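Local coordinates for protein KLLA0C04147p (Kluyveromyces lactis, PDB 5H2D) that is the sterol-binding domain of an Osh1-type oxysterol-binding protein, holds ergosterol in a deep pocket and probably transfers sterols between membranes, at residues R40-L45 with V64-E68; M57-L62 with K119-P123; L355-Q359 with E373-V377. One frame throughout, in Å; residues are numbered along the deposited sequence.

Interaction 1: residues R40-L45 with V64-E68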
ATOM      1  N   ARG A  40       7.796 -24.028  -7.802  1.00 40.48           N
ATOM      2  CA  ARG A  40       8.806 -23.818  -6.784  1.00 33.70           C
ATOM      3  C   ARG A  40       8.557 -24.835  -5.675  1.00 33.23           C
ATOM      4  O   ARG A  40       7.406 -25.009  -5.254  1.00 35.28           O
ATOM      5  CB  ARG A  40       8.749 -22.397  -6.230  1.00 30.69           C
ATOM      6  CG  ARG A  40       9.116 -21.303  -7.229  1.00 27.59           C
ATOM      7  CD  ARG A  40       8.756 -19.940  -6.648  1.00 25.26           C
ATOM      8  NE  ARG A  40       7.333 -19.872  -6.303  1.00 27.02           N
ATOM      9  CZ  ARG A  40       6.812 -19.066  -5.378  1.00 25.24           C
ATOM     10  NH1 ARG A  40       7.592 -18.247  -4.686  1.00 23.88           N
ATOM     11  NH2 ARG A  40       5.508 -19.081  -5.140  1.00 27.30           N
ATOM     12  N   PRO A  41       9.580 -25.549  -5.214  1.00 36.00           N
ATOM     13  CA  PRO A  41       9.351 -26.550  -4.168  1.00 33.44           C
ATOM     14  C   PRO A  41       8.853 -25.901  -2.885  1.00 31.46           C
ATOM     15  O   PRO A  41       9.144 -24.737  -2.590  1.00 30.27           O
ATOM     16  CB  PRO A  41      10.730 -27.190  -3.978  1.00 34.62           C
ATOM     17  CG  PRO A  41      11.694 -26.157  -4.464  1.00 36.64           C
ATOM     18  CD  PRO A  41      10.997 -25.453  -5.594  1.00 31.21           C
ATOM     19  N   SER A  42       8.090 -26.669  -2.116  1.00 29.92           N
ATOM     20  CA  SER A  42       7.540 -26.178  -0.852  1.00 29.86           C
ATOM     21  C   SER A  42       8.527 -26.472   0.280  1.00 27.88           C
ATOM     22  O   SER A  42       8.290 -27.301   1.162  1.00 25.28           O
ATOM     23  CB  SER A  42       6.179 -26.807  -0.591  1.00 31.93           C
ATOM     24  OG  SER A  42       6.264 -28.211  -0.756  1.00 33.83           O
ATOM     25  N   VAL A  43       9.666 -25.772   0.231  1.00 27.07           N
ATOM     26  CA  VAL A  43      10.672 -25.899   1.280  1.00 22.15           C
ATOM     27  C   VAL A  43      10.107 -25.397   2.608  1.00 20.53           C
ATOM     28  O   VAL A  43       9.325 -24.443   2.657  1.00 20.24           O
ATOM     29  CB  VAL A  43      11.951 -25.123   0.914  1.00 27.51           C
ATOM     30  CG1 VAL A  43      13.050 -25.398   1.942  1.00 26.41           C
ATOM     31  CG2 VAL A  43      12.417 -25.471  -0.497  1.00 29.90           C
ATOM     32  N   SER A  44      10.508 -26.045   3.701  1.00 18.59           N
ATOM     33  CA  SER A  44      10.023 -25.648   5.015  1.00 15.31           C
ATOM     34  C   SER A  44      10.623 -24.301   5.425  1.00 15.38           C
ATOM     35  O   SER A  44      11.837 -24.100   5.333  1.00 16.87           O
ATOM     36  CB  SER A  44      10.367 -26.739   6.035  1.00 22.30           C
ATOM     37  OG  SER A  44      10.853 -26.221   7.254  1.00 20.74           O
ATOM     38  N   LEU A  45       9.770 -23.366   5.859  1.00 14.74           N
ATOM     39  CA  LEU A  45      10.268 -22.044   6.243  1.00 11.21           C
ATOM     40  C   LEU A  45      11.206 -22.133   7.440  1.00 14.69           C
ATOM     41  O   LEU A  45      12.247 -21.463   7.478  1.00 13.99           O
ATOM     42  CB  LEU A  45       9.095 -21.105   6.552  1.00 13.46           C
ATOM     43  CG  LEU A  45       9.478 -19.650   6.864  1.00 13.58           C
ATOM     44  CD1 LEU A  45      10.366 -19.089   5.764  1.00 12.83           C
ATOM     45  CD2 LEU A  45       8.222 -18.776   7.031  1.00 14.18           C
ATOM     46  N   VAL A  64      13.918 -19.197  -3.694  1.00 22.13           N
ATOM     47  CA  VAL A  64      12.883 -18.538  -4.482  1.00 20.05           C
ATOM     48  C   VAL A  64      11.485 -18.900  -3.997  1.00 18.85           C
ATOM     49  O   VAL A  64      10.538 -18.137  -4.212  1.00 17.47           O
ATOM     50  CB  VAL A  64      13.057 -18.864  -5.979  1.00 24.74           C
ATOM     51  CG1 VAL A  64      12.722 -20.319  -6.249  1.00 23.37           C
ATOM     52  CG2 VAL A  64      12.187 -17.940  -6.814  1.00 24.94           C
ATOM     53  N   SER A  65      11.327 -20.053  -3.342  1.00 18.64           N
ATOM     54  CA  SER A  65      10.049 -20.414  -2.745  1.00 18.77           C
ATOM     55  C   SER A  65       9.547 -19.361  -1.762  1.00 16.73           C
ATOM     56  O   SER A  65       8.342 -19.291  -1.503  1.00 17.56           O
ATOM     57  CB  SER A  65      10.172 -21.771  -2.037  1.00 21.29           C
ATOM     58  OG  SER A  65      10.523 -22.782  -2.968  1.00 28.89           O
ATOM     59  N   PHE A  66      10.437 -18.545  -1.199  1.00 13.97           N
ATOM     60  CA  PHE A  66      10.014 -17.521  -0.248  1.00 14.90           C
ATOM     61  C   PHE A  66      10.268 -16.119  -0.791  1.00 13.66           C
ATOM     62  O   PHE A  66      10.390 -15.161  -0.015  1.00 13.86           O
ATOM     63  CB  PHE A  66      10.681 -17.744   1.115  1.00 12.90           C
ATOM     64  CG  PHE A  66      10.188 -18.981   1.794  1.00 14.79           C
ATOM     65  CD1 PHE A  66       8.859 -19.073   2.194  1.00 16.19           C
ATOM     66  CD2 PHE A  66      11.018 -20.076   1.969  1.00 17.55           C
ATOM     67  CE1 PHE A  66       8.367 -20.224   2.780  1.00 16.92           C
ATOM     68  CE2 PHE A  66      10.531 -21.228   2.562  1.00 16.33           C
ATOM     69  CZ  PHE A  66       9.208 -21.299   2.963  1.00 15.91           C
ATOM     70  N   ASN A  67      10.330 -15.992  -2.112  1.00 12.95           N
ATOM     71  CA  ASN A  67      10.352 -14.706  -2.797  1.00 13.06           C
ATOM     72  C   ASN A  67       9.064 -14.539  -3.593  1.00 12.12           C
ATOM     73  O   ASN A  67       8.435 -15.514  -4.012  1.00 13.51           O
ATOM     74  CB  ASN A  67      11.538 -14.597  -3.761  1.00 12.94           C
ATOM     75  CG  ASN A  67      12.883 -14.521  -3.065  1.00 17.60           C
ATOM     76  OD1 ASN A  67      13.895 -14.910  -3.641  1.00 23.96           O
ATOM     77  ND2 ASN A  67      12.909 -13.998  -1.855  1.00 18.01           N
ATOM     78  N   GLU A  68       8.684 -13.278  -3.833  1.00 11.43           N
ATOM     79  CA  GLU A  68       7.535 -12.965  -4.665  1.00 11.89           C
ATOM     80  C   GLU A  68       7.952 -11.958  -5.732  1.00 11.26           C
ATOM     81  O   GLU A  68       8.660 -11.006  -5.415  1.00 11.71           O
ATOM     82  CB  GLU A  68       6.409 -12.369  -3.797  1.00 11.48           C
ATOM     83  CG  GLU A  68       5.130 -12.078  -4.536  1.00 13.38           C
ATOM     84  CD  GLU A  68       4.088 -11.471  -3.615  1.00 11.63           C
ATOM     85  OE1 GLU A  68       3.932 -10.232  -3.599  1.00 12.78           O
ATOM     86  OE2 GLU A  68       3.423 -12.238  -2.902  1.00 13.83           O
TER

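Interaction 2: residues M57-L62 with K119-P123. With ERG (ergosterol), chain B.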
ATOM      1  N   MET A  57      14.569  -8.861   7.285  1.00 21.51           N
ATOM      2  CA  MET A  57      14.153  -9.385   5.987  1.00 20.17           C
ATOM      3  C   MET A  57      15.186  -9.095   4.905  1.00 24.31           C
ATOM      4  O   MET A  57      15.427  -9.930   4.025  1.00 23.24           O
ATOM      5  CB  MET A  57      12.795  -8.791   5.617  1.00 23.13           C
ATOM      6  CG  MET A  57      12.477  -8.762   4.147  1.00 25.73           C
ATOM      7  SD  MET A  57      10.795  -8.149   3.925  1.00 24.69           S
ATOM      8  CE  MET A  57      11.021  -6.363   4.034  1.00 22.44           C
ATOM      9  N   THR A  58      15.814  -7.919   4.955  1.00 26.07           N
ATOM     10  CA  THR A  58      16.738  -7.531   3.892  1.00 28.69           C
ATOM     11  C   THR A  58      18.098  -8.191   4.032  1.00 31.94           C
ATOM     12  O   THR A  58      18.800  -8.347   3.028  1.00 36.48           O
ATOM     13  CB  THR A  58      16.927  -6.014   3.862  1.00 31.27           C
ATOM     14  OG1 THR A  58      17.530  -5.588   5.092  1.00 34.12           O
ATOM     15  CG2 THR A  58      15.599  -5.314   3.661  1.00 27.30           C
ATOM     16  N   ARG A  59      18.498  -8.565   5.248  1.00 29.69           N
ATOM     17  CA  ARG A  59      19.784  -9.216   5.474  1.00 33.23           C
ATOM     18  C   ARG A  59      19.744 -10.716   5.226  1.00 35.60           C
ATOM     19  O   ARG A  59      20.791 -11.365   5.301  1.00 37.07           O
ATOM     20  CB  ARG A  59      20.267  -8.956   6.904  1.00 35.58           C
ATOM     21  CG  ARG A  59      20.499  -7.495   7.244  1.00 37.61           C
ATOM     22  CD  ARG A  59      21.893  -7.026   6.852  1.00 36.45           C
ATOM     23  NE  ARG A  59      22.114  -7.088   5.409  1.00 44.71           N
ATOM     24  CZ  ARG A  59      21.624  -6.213   4.534  1.00 44.40           C
ATOM     25  NH1 ARG A  59      20.864  -5.206   4.952  1.00 39.94           N
ATOM     26  NH2 ARG A  59      21.886  -6.353   3.238  1.00 42.89           N
ATOM     27  N   MET A  60      18.578 -11.283   4.943  1.00 30.40           N
ATOM     28  CA  MET A  60      18.458 -12.714   4.729  1.00 29.59           C
ATOM     29  C   MET A  60      18.584 -13.060   3.255  1.00 30.00           C
ATOM     30  O   MET A  60      18.130 -12.313   2.385  1.00 33.88           O
ATOM     31  CB  MET A  60      17.115 -13.225   5.241  1.00 22.71           C
ATOM     32  CG  MET A  60      16.986 -13.265   6.742  1.00 24.79           C
ATOM     33  SD  MET A  60      15.331 -13.839   7.166  1.00 23.40           S
ATOM     34  CE  MET A  60      15.390 -13.781   8.956  1.00 22.44           C
ATOM     35  N   THR A  61      19.181 -14.211   2.987  1.00 31.00           N
ATOM     36  CA  THR A  61      19.133 -14.828   1.672  1.00 32.22           C
ATOM     37  C   THR A  61      18.124 -15.966   1.714  1.00 28.23           C
ATOM     38  O   THR A  61      18.201 -16.841   2.585  1.00 28.60           O
ATOM     39  CB  THR A  61      20.509 -15.341   1.247  1.00 34.08           C
ATOM     40  OG1 THR A  61      21.269 -15.695   2.412  1.00 39.32           O
ATOM     41  CG2 THR A  61      21.244 -14.270   0.461  1.00 35.63           C
ATOM     42  N   LEU A  62      17.171 -15.938   0.793  1.00 27.55           N
ATOM     43  CA  LEU A  62      16.068 -16.880   0.832  1.00 23.68           C
ATOM     44  C   LEU A  62      15.971 -17.622  -0.487  1.00 23.79           C
ATOM     45  O   LEU A  62      16.304 -17.075  -1.545  1.00 27.79           O
ATOM     46  CB  LEU A  62      14.740 -16.161   1.117  1.00 20.18           C
ATOM     47  CG  LEU A  62      14.724 -15.377   2.430  1.00 20.51           C
ATOM     48  CD1 LEU A  62      13.591 -14.368   2.435  1.00 22.98           C
ATOM     49  CD2 LEU A  62      14.589 -16.321   3.625  1.00 19.99           C
ATOM     50  N   LYS A 119       8.930 -12.900   0.515  1.00 11.05           N
ATOM     51  CA  LYS A 119       9.594 -11.603   0.548  1.00 10.10           C
ATOM     52  C   LYS A 119       9.446 -10.904  -0.799  1.00  9.89           C
ATOM     53  O   LYS A 119       9.937 -11.431  -1.812  1.00 10.73           O
ATOM     54  CB  LYS A 119      11.069 -11.803   0.882  1.00 12.19           C
ATOM     55  CG  LYS A 119      11.930 -10.555   0.899  1.00 19.22           C
ATOM     56  CD  LYS A 119      13.367 -10.957   1.219  1.00 22.62           C
ATOM     57  CE  LYS A 119      14.390 -10.060   0.547  1.00 28.42           C
ATOM     58  NZ  LYS A 119      15.785 -10.504   0.888  1.00 29.92           N
ATOM     59  N   PRO A 120       8.799  -9.736  -0.870  1.00  9.83           N
ATOM     60  CA  PRO A 120       8.817  -8.945  -2.110  1.00  9.27           C
ATOM     61  C   PRO A 120      10.215  -8.415  -2.375  1.00 11.68           C
ATOM     62  O   PRO A 120      11.078  -8.395  -1.493  1.00 11.01           O
ATOM     63  CB  PRO A 120       7.858  -7.785  -1.830  1.00 10.09           C
ATOM     64  CG  PRO A 120       7.075  -8.193  -0.583  1.00 12.19           C
ATOM     65  CD  PRO A 120       8.067  -9.048   0.205  1.00 11.81           C
ATOM     66  N   PHE A 121      10.426  -7.929  -3.599  1.00  8.67           N
ATOM     67  CA  PHE A 121      11.732  -7.373  -3.928  1.00  9.99           C
ATOM     68  C   PHE A 121      12.020  -6.126  -3.099  1.00 10.06           C
ATOM     69  O   PHE A 121      11.149  -5.271  -2.881  1.00 10.49           O
ATOM     70  CB  PHE A 121      11.828  -7.039  -5.420  1.00 10.01           C
ATOM     71  CG  PHE A 121      12.267  -8.197  -6.262  1.00 11.61           C
ATOM     72  CD1 PHE A 121      11.384  -9.230  -6.551  1.00 12.07           C
ATOM     73  CD2 PHE A 121      13.559  -8.253  -6.766  1.00 12.83           C
ATOM     74  CE1 PHE A 121      11.791 -10.317  -7.333  1.00 14.62           C
ATOM     75  CE2 PHE A 121      13.968  -9.338  -7.543  1.00 13.21           C
ATOM     76  CZ  PHE A 121      13.095 -10.367  -7.820  1.00 14.07           C
ATOM     77  N   ASN A 122      13.257  -6.021  -2.641  1.00  9.73           N
ATOM     78  CA  ASN A 122      13.747  -4.826  -1.990  1.00  9.22           C
ATOM     79  C   ASN A 122      14.075  -3.820  -3.093  1.00  8.62           C
ATOM     80  O   ASN A 122      14.984  -4.070  -3.896  1.00 10.29           O
ATOM     81  CB  ASN A 122      14.973  -5.197  -1.146  1.00  8.91           C
ATOM     82  CG  ASN A 122      15.444  -4.071  -0.250  1.00 11.04           C
ATOM     83  OD1 ASN A 122      14.724  -3.111  -0.011  1.00 11.92           O
ATOM     84  ND2 ASN A 122      16.666  -4.195   0.258  1.00 13.52           N
ATOM     85  N   PRO A 123      13.349  -2.703  -3.202  1.00  8.33           N
ATOM     86  CA  PRO A 123      13.548  -1.813  -4.352  1.00  9.59           C
ATOM     87  C   PRO A 123      14.946  -1.216  -4.348  1.00  9.19           C
ATOM     88  O   PRO A 123      15.520  -0.939  -3.291  1.00 11.15           O
ATOM     89  CB  PRO A 123      12.475  -0.736  -4.166  1.00 10.22           C
ATOM     90  CG  PRO A 123      11.458  -1.354  -3.234  1.00  8.70           C
ATOM     91  CD  PRO A 123      12.300  -2.197  -2.296  1.00  7.55           C
TER
HETATM   92  C1  ERG B1301       1.368  -4.840   4.521  1.00  9.20           C
HETATM   93  C2  ERG B1301       0.537  -3.714   3.911  1.00  9.76           C
HETATM   94  C3  ERG B1301       1.420  -2.496   3.831  1.00 10.84           C
HETATM   95  C4  ERG B1301       2.643  -2.782   2.958  1.00 11.30           C
HETATM   96  C5  ERG B1301       3.345  -3.965   3.369  1.00 10.61           C
HETATM   97  C6  ERG B1301       4.721  -4.021   3.195  1.00 10.14           C
HETATM   98  C7  ERG B1301       5.481  -5.162   3.504  1.00 11.51           C
HETATM   99  C8  ERG B1301       4.867  -6.317   3.998  1.00  9.91           C
HETATM  100  C9  ERG B1301       3.501  -6.229   4.396  1.00 10.00           C
HETATM  101  C10 ERG B1301       2.632  -5.145   3.705  1.00 10.36           C
HETATM  102  C11 ERG B1301       2.755  -7.628   4.474  1.00 11.85           C
HETATM  103  C12 ERG B1301       3.640  -8.753   5.019  1.00 11.14           C
HETATM  104  C13 ERG B1301       4.933  -8.797   4.178  1.00 10.89           C
HETATM  105  C14 ERG B1301       5.641  -7.452   4.456  1.00  9.71           C
HETATM  106  C15 ERG B1301       7.000  -7.679   3.826  1.00 11.42           C
HETATM  107  C16 ERG B1301       7.320  -9.169   4.141  1.00 10.00           C
HETATM  108  C17 ERG B1301       6.004  -9.740   4.736  1.00 10.55           C
HETATM  109  C18 ERG B1301       4.667  -9.068   2.680  1.00 10.93           C
HETATM  110  C19 ERG B1301       2.226  -5.710   2.315  1.00 10.28           C
HETATM  111  C20 ERG B1301       5.907 -11.245   4.400  1.00 11.72           C
HETATM  112  C21 ERG B1301       4.615 -11.910   4.860  1.00 13.03           C
HETATM  113  C22 ERG B1301       7.083 -11.907   5.107  1.00 12.25           C
HETATM  114  C23 ERG B1301       8.196 -12.520   4.317  1.00 13.49           C
HETATM  115  C24 ERG B1301       9.382 -13.148   5.048  1.00 12.13           C
HETATM  116  C25 ERG B1301       9.754 -14.455   4.337  1.00 13.74           C
HETATM  117  C26 ERG B1301       8.554 -15.407   4.415  1.00 15.98           C
HETATM  118  C27 ERG B1301      10.951 -15.162   4.995  1.00 16.98           C
HETATM  119  C28 ERG B1301      10.513 -12.140   4.989  1.00 11.57           C
HETATM  120  O1  ERG B1301       0.666  -1.350   3.293  1.00 12.53           O

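Interaction 3: residues L355-Q359 with E373-V377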
ATOM      1  N   LEU A 355      10.355  -2.398 -15.503  1.00 11.16           N
ATOM      2  CA  LEU A 355      11.566  -2.635 -16.279  1.00 11.76           C
ATOM      3  C   LEU A 355      12.639  -3.356 -15.489  1.00 11.50           C
ATOM      4  O   LEU A 355      13.721  -3.617 -16.036  1.00 11.84           O
ATOM      5  CB  LEU A 355      12.133  -1.309 -16.795  1.00 11.91           C
ATOM      6  CG  LEU A 355      11.130  -0.484 -17.588  1.00 13.08           C
ATOM      7  CD1 LEU A 355      11.702   0.868 -17.997  1.00 14.73           C
ATOM      8  CD2 LEU A 355      10.660  -1.269 -18.808  1.00 16.60           C
ATOM      9  N   ARG A 356      12.381  -3.669 -14.224  1.00  9.55           N
ATOM     10  CA  ARG A 356      13.399  -4.299 -13.391  1.00 11.30           C
ATOM     11  C   ARG A 356      13.628  -5.743 -13.831  1.00 13.89           C
ATOM     12  O   ARG A 356      12.692  -6.548 -13.793  1.00 11.68           O
ATOM     13  CB  ARG A 356      13.002  -4.222 -11.917  1.00 10.16           C
ATOM     14  CG  ARG A 356      14.122  -4.706 -11.060  1.00 12.43           C
ATOM     15  CD  ARG A 356      13.863  -4.606  -9.574  1.00 11.65           C
ATOM     16  NE  ARG A 356      14.941  -5.327  -8.916  1.00 11.22           N
ATOM     17  CZ  ARG A 356      15.308  -5.173  -7.650  1.00 12.01           C
ATOM     18  NH1 ARG A 356      14.698  -4.289  -6.867  1.00 11.74           N
ATOM     19  NH2 ARG A 356      16.308  -5.910  -7.180  1.00 12.25           N
ATOM     20  N   PRO A 357      14.844  -6.112 -14.260  1.00 11.21           N
ATOM     21  CA  PRO A 357      15.021  -7.367 -15.005  1.00 10.88           C
ATOM     22  C   PRO A 357      15.061  -8.624 -14.155  1.00 11.19           C
ATOM     23  O   PRO A 357      14.652  -9.689 -14.640  1.00 12.95           O
ATOM     24  CB  PRO A 357      16.361  -7.150 -15.731  1.00 13.54           C
ATOM     25  CG  PRO A 357      17.099  -6.164 -14.906  1.00 14.58           C
ATOM     26  CD  PRO A 357      16.020  -5.234 -14.362  1.00 10.45           C
ATOM     27  N   ASP A 358      15.587  -8.553 -12.925  1.00 11.00           N
ATOM     28  CA  ASP A 358      15.541  -9.744 -12.076  1.00 10.47           C
ATOM     29  C   ASP A 358      14.109 -10.052 -11.661  1.00 12.20           C
ATOM     30  O   ASP A 358      13.674 -11.213 -11.690  1.00 11.98           O
ATOM     31  CB  ASP A 358      16.460  -9.606 -10.849  1.00 12.41           C
ATOM     32  CG  ASP A 358      16.301  -8.294 -10.096  1.00 14.49           C
ATOM     33  OD1 ASP A 358      15.706  -7.322 -10.612  1.00 13.16           O
ATOM     34  OD2 ASP A 358      16.834  -8.237  -8.964  1.00 12.48           O
ATOM     35  N   GLN A 359      13.357  -9.021 -11.293  1.00 12.57           N
ATOM     36  CA  GLN A 359      11.960  -9.224 -10.940  1.00 11.78           C
ATOM     37  C   GLN A 359      11.152  -9.730 -12.133  1.00 11.46           C
ATOM     38  O   GLN A 359      10.264 -10.572 -11.969  1.00 11.64           O
ATOM     39  CB  GLN A 359      11.381  -7.920 -10.390  1.00 11.28           C
ATOM     40  CG  GLN A 359       9.970  -8.071  -9.881  1.00  9.59           C
ATOM     41  CD  GLN A 359       9.457  -6.799  -9.266  1.00  9.24           C
ATOM     42  OE1 GLN A 359      10.202  -6.053  -8.630  1.00 10.03           O
ATOM     43  NE2 GLN A 359       8.172  -6.538  -9.455  1.00  9.56           N
ATOM     44  N   GLU A 373      20.597 -11.649 -12.640  1.00 14.26           N
ATOM     45  CA  GLU A 373      20.367 -10.216 -12.796  1.00 14.75           C
ATOM     46  C   GLU A 373      20.354  -9.512 -11.452  1.00 13.91           C
ATOM     47  O   GLU A 373      20.818  -8.370 -11.339  1.00 13.80           O
ATOM     48  CB  GLU A 373      19.055  -9.976 -13.540  1.00 13.89           C
ATOM     49  CG  GLU A 373      19.180 -10.278 -15.018  1.00 16.16           C
ATOM     50  CD  GLU A 373      20.182  -9.346 -15.693  1.00 20.34           C
ATOM     51  OE1 GLU A 373      19.758  -8.316 -16.251  1.00 29.14           O
ATOM     52  OE2 GLU A 373      21.399  -9.632 -15.640  1.00 30.54           O
ATOM     53  N   LYS A 374      19.823 -10.180 -10.422  1.00 12.31           N
ATOM     54  CA  LYS A 374      19.819  -9.581  -9.094  1.00 12.68           C
ATOM     55  C   LYS A 374      21.239  -9.315  -8.617  1.00 12.32           C
ATOM     56  O   LYS A 374      21.538  -8.249  -8.069  1.00 14.54           O
ATOM     57  CB  LYS A 374      19.073 -10.488  -8.109  1.00 13.07           C
ATOM     58  CG  LYS A 374      19.019  -9.939  -6.701  1.00 14.25           C
ATOM     59  CD  LYS A 374      18.273 -10.894  -5.775  1.00 19.13           C
ATOM     60  CE  LYS A 374      17.962 -10.270  -4.428  1.00 30.14           C
ATOM     61  NZ  LYS A 374      19.151 -10.245  -3.537  1.00 35.54           N
ATOM     62  N   HIS A 375      22.133 -10.279  -8.823  1.00 14.72           N
ATOM     63  CA  HIS A 375      23.512 -10.073  -8.418  1.00 15.22           C
ATOM     64  C   HIS A 375      24.098  -8.856  -9.121  1.00 15.01           C
ATOM     65  O   HIS A 375      24.798  -8.044  -8.504  1.00 15.55           O
ATOM     66  CB  HIS A 375      24.313 -11.336  -8.729  1.00 14.13           C
ATOM     67  CG  HIS A 375      25.684 -11.346  -8.139  1.00 21.60           C
ATOM     68  ND1 HIS A 375      26.759 -10.731  -8.745  1.00 21.41           N
ATOM     69  CD2 HIS A 375      26.155 -11.892  -6.994  1.00 21.59           C
ATOM     70  CE1 HIS A 375      27.835 -10.900  -7.998  1.00 26.10           C
ATOM     71  NE2 HIS A 375      27.498 -11.606  -6.933  1.00 24.34           N
ATOM     72  N   ARG A 376      23.786  -8.698 -10.407  1.00 14.56           N
ATOM     73  CA  ARG A 376      24.329  -7.586 -11.178  1.00 13.29           C
ATOM     74  C   ARG A 376      23.789  -6.251 -10.684  1.00 14.72           C
ATOM     75  O   ARG A 376      24.560  -5.318 -10.432  1.00 16.31           O
ATOM     76  CB  ARG A 376      23.997  -7.773 -12.654  1.00 14.18           C
ATOM     77  CG  ARG A 376      24.551  -6.664 -13.531  1.00 17.09           C
ATOM     78  CD  ARG A 376      24.271  -6.904 -15.010  1.00 17.36           C
ATOM     79  NE  ARG A 376      22.840  -6.882 -15.301  1.00 18.84           N
ATOM     80  CZ  ARG A 376      22.120  -5.768 -15.372  1.00 17.59           C
ATOM     81  NH1 ARG A 376      22.701  -4.587 -15.184  1.00 18.58           N
ATOM     82  NH2 ARG A 376      20.820  -5.833 -15.638  1.00 20.08           N
ATOM     83  N   VAL A 377      22.466  -6.129 -10.552  1.00 15.04           N
ATOM     84  CA  VAL A 377      21.948  -4.812 -10.204  1.00 13.80           C
ATOM     85  C   VAL A 377      22.285  -4.473  -8.760  1.00 12.93           C
ATOM     86  O   VAL A 377      22.488  -3.298  -8.427  1.00 14.11           O
ATOM     87  CB  VAL A 377      20.433  -4.698 -10.489  1.00 11.62           C
ATOM     88  CG1 VAL A 377      20.156  -4.933 -11.977  1.00 14.48           C
ATOM     89  CG2 VAL A 377      19.652  -5.662  -9.642  1.00 13.12           C
TER

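Interaction 1: residues R40-L45 with V64-E68
Arg40 and Ser65 bring the two segments closest together, their CA atoms 5.4 Å apart, and polar groups link them there. The arginine side chain is bent at chi3 (-57°), which turns its guanidinium back toward the 3-10 turn of residues 64-65. Arg40 NH1 donates to Val64 O at 3.0 Å, and this oxygen meets the rim of the guanidinium almost in plane. It is gripped twice, because the backbone N of Asn67 also donates to it and closes the turn. Arg40 NH1 lies 2.9 Å from Asn67 O as well, so the positive group faces a cluster of backbone oxygens. Ser65 OG donates to Pro41 O, but the modelled separation of 2.4 Å is too short to be taken at face value, and the strength of this bond is doubtful.

Apolar contact accompanies these polar links. The aliphatic part of Arg40 lies across Val64, Arg40 CG to Val64 CG1 at 3.9 Å, and Tyr367 of helix 367-390 touches both residues.

Aromatic packing dominates at the far end. The chi1 of Leu45 (-175°) carries its branch to the Phe66 ring, and Leu45 CD1 ends almost over the middle, 3.6 Å from the centroid and only 6° off the normal, a CH-pi contact. Leu45 CB packs against Phe66 CZ. Val43 O approaches the ring at its edge, 3.2 Å from Phe66 CZ, where the ring hydrogens are weakly positive.

Ser44 is the N-cap of helix 45-49, and Leu45, in its first turn, also touches Pro218 and ergosterol. By its place in the sequence, and as in Osh4, this short helix probably belongs to the lid that closes the sterol tunnel of the oxysterol-binding fold.

Interaction 2: residues M57-L62 with K119-P123
Lys119 threads its side chain between Met57 and Leu62 and ends among the carbonyls of the loop. Lys119 CD meets Leu62 CD1 at 3.6 Å, while Lys119 CG crosses Met57 CG at 3.8 Å. Lys119 NZ donates to Met57 O over 3.2 Å, from a direction tilted 24° out of the carbonyl plane, and Met60 O lies nearly as close to it, at 3.3 Å. CG anti to the backbone N (chi1 177°) directs the lysine chain from the strand toward this loop. Were Lys119 replaced by an alanine, Met57 O would probably lose its charged donor and a gap would be likely to open between Met57 and Leu62, both of which line the sterol pocket.

The same residues touch ergosterol. Met57 SD rests against C16 in ring D of ergosterol at 3.6 Å, and Leu62 CD1 reaches its terminal methyl C27 at 3.8 Å. The backbone N of Lys119 lies beside C23 of the sterol tail.

Further out, Thr58 CG2 packs on Asn122 ND2 at 3.7 Å. Ser171 OG is hydrogen-bonded to Met57 N, Asp56 OD1 receives Thr58 N, and Leu62 leans on Val48 and Leu49 of helix 45-49. Residues 119-123, strand 119-121 and the turn after it, read Lys-Pro-Phe-Asn-Pro, a sequence of the oxysterol-binding family, and this contact forms part of the ergosterol pocket wall beside ring D and the alkyl tail.

Interaction 3: residues L355-Q359 with E373-V377
The backbones come nearest at Asp358 and Glu373, whose CA atoms are 4.9 Å apart, so the first turn of helix 357-363 presses directly on helix 367-390. Asp358 CB and Glu373 CB touch at 3.8 Å. Asp358 holds CG between its backbone N and carbonyl carbon (chi1 48°), which brings Asp358 OD2 over the second helix, 3.3 Å from both CA and CB of Lys374. The ammonium of that lysine turns elsewhere, to Glu378.

Arg356, at the N-cap position, fixes the carboxylate. Its chain runs extended from CG to NE and grips Asp358 side-on, Arg356 NE donating to Asp358 OD1 at 2.7 Å and NH2 to OD2, which uses its syn lone pair; NH1 forms a further salt bridge with Glu127. Val377 CG2 packs near both groups.

On the other helix a second pair mirrors this grip. Arg376, bent at chi3 (64°), doubles back along its own helix and meets Glu373 with two nitrogens, Arg376 NH2 to Glu373 OE1 at 2.8 Å and NE to OE2. Glu373 OE1 is met from above its carboxylate plane, 42° out of it. Val377 CG1 lies over one face of the Arg376 guanidinium, and the ring of Pro357 packs against this ion pair, Pro357 CB to Glu373 OE1 at 3.6 Å and Pro357 CG to Arg376 NH2 at 3.8 Å.

Asp358 N, in the first helical turn, is buried without a partner in the model. What meets across the contact is mostly carbon against carbon or against an already paired charge, and pairing with Arg356 probably lowers the cost of burying the Asp358 carboxylate.

Interactions 1 and 2 share a backbone pairing: Phe66 O lies 2.7 Å from Lys119 N and Glu68 N 3.0 Å from Lys119 O, joining strands 67-68 and 119-121. Their centres are 13 Å apart, and both reach ergosterol, interaction 1 through Leu45 and interaction 2 through Met57, Leu62 and Lys119. Residues 119-123 also lead to interaction 3, for Arg356 NH1 lies 3.0 Å from Asn122 O. Through Phe121, which touches Arg356, Asp358 and Gln359, interaction 3 packs behind the strand whose Lys119 lines the pocket; the side chain of Lys374 is about 12 Å from the bound ergosterol. Interactions 1 and 3 do not touch, with nearest atoms about 6 Å apart.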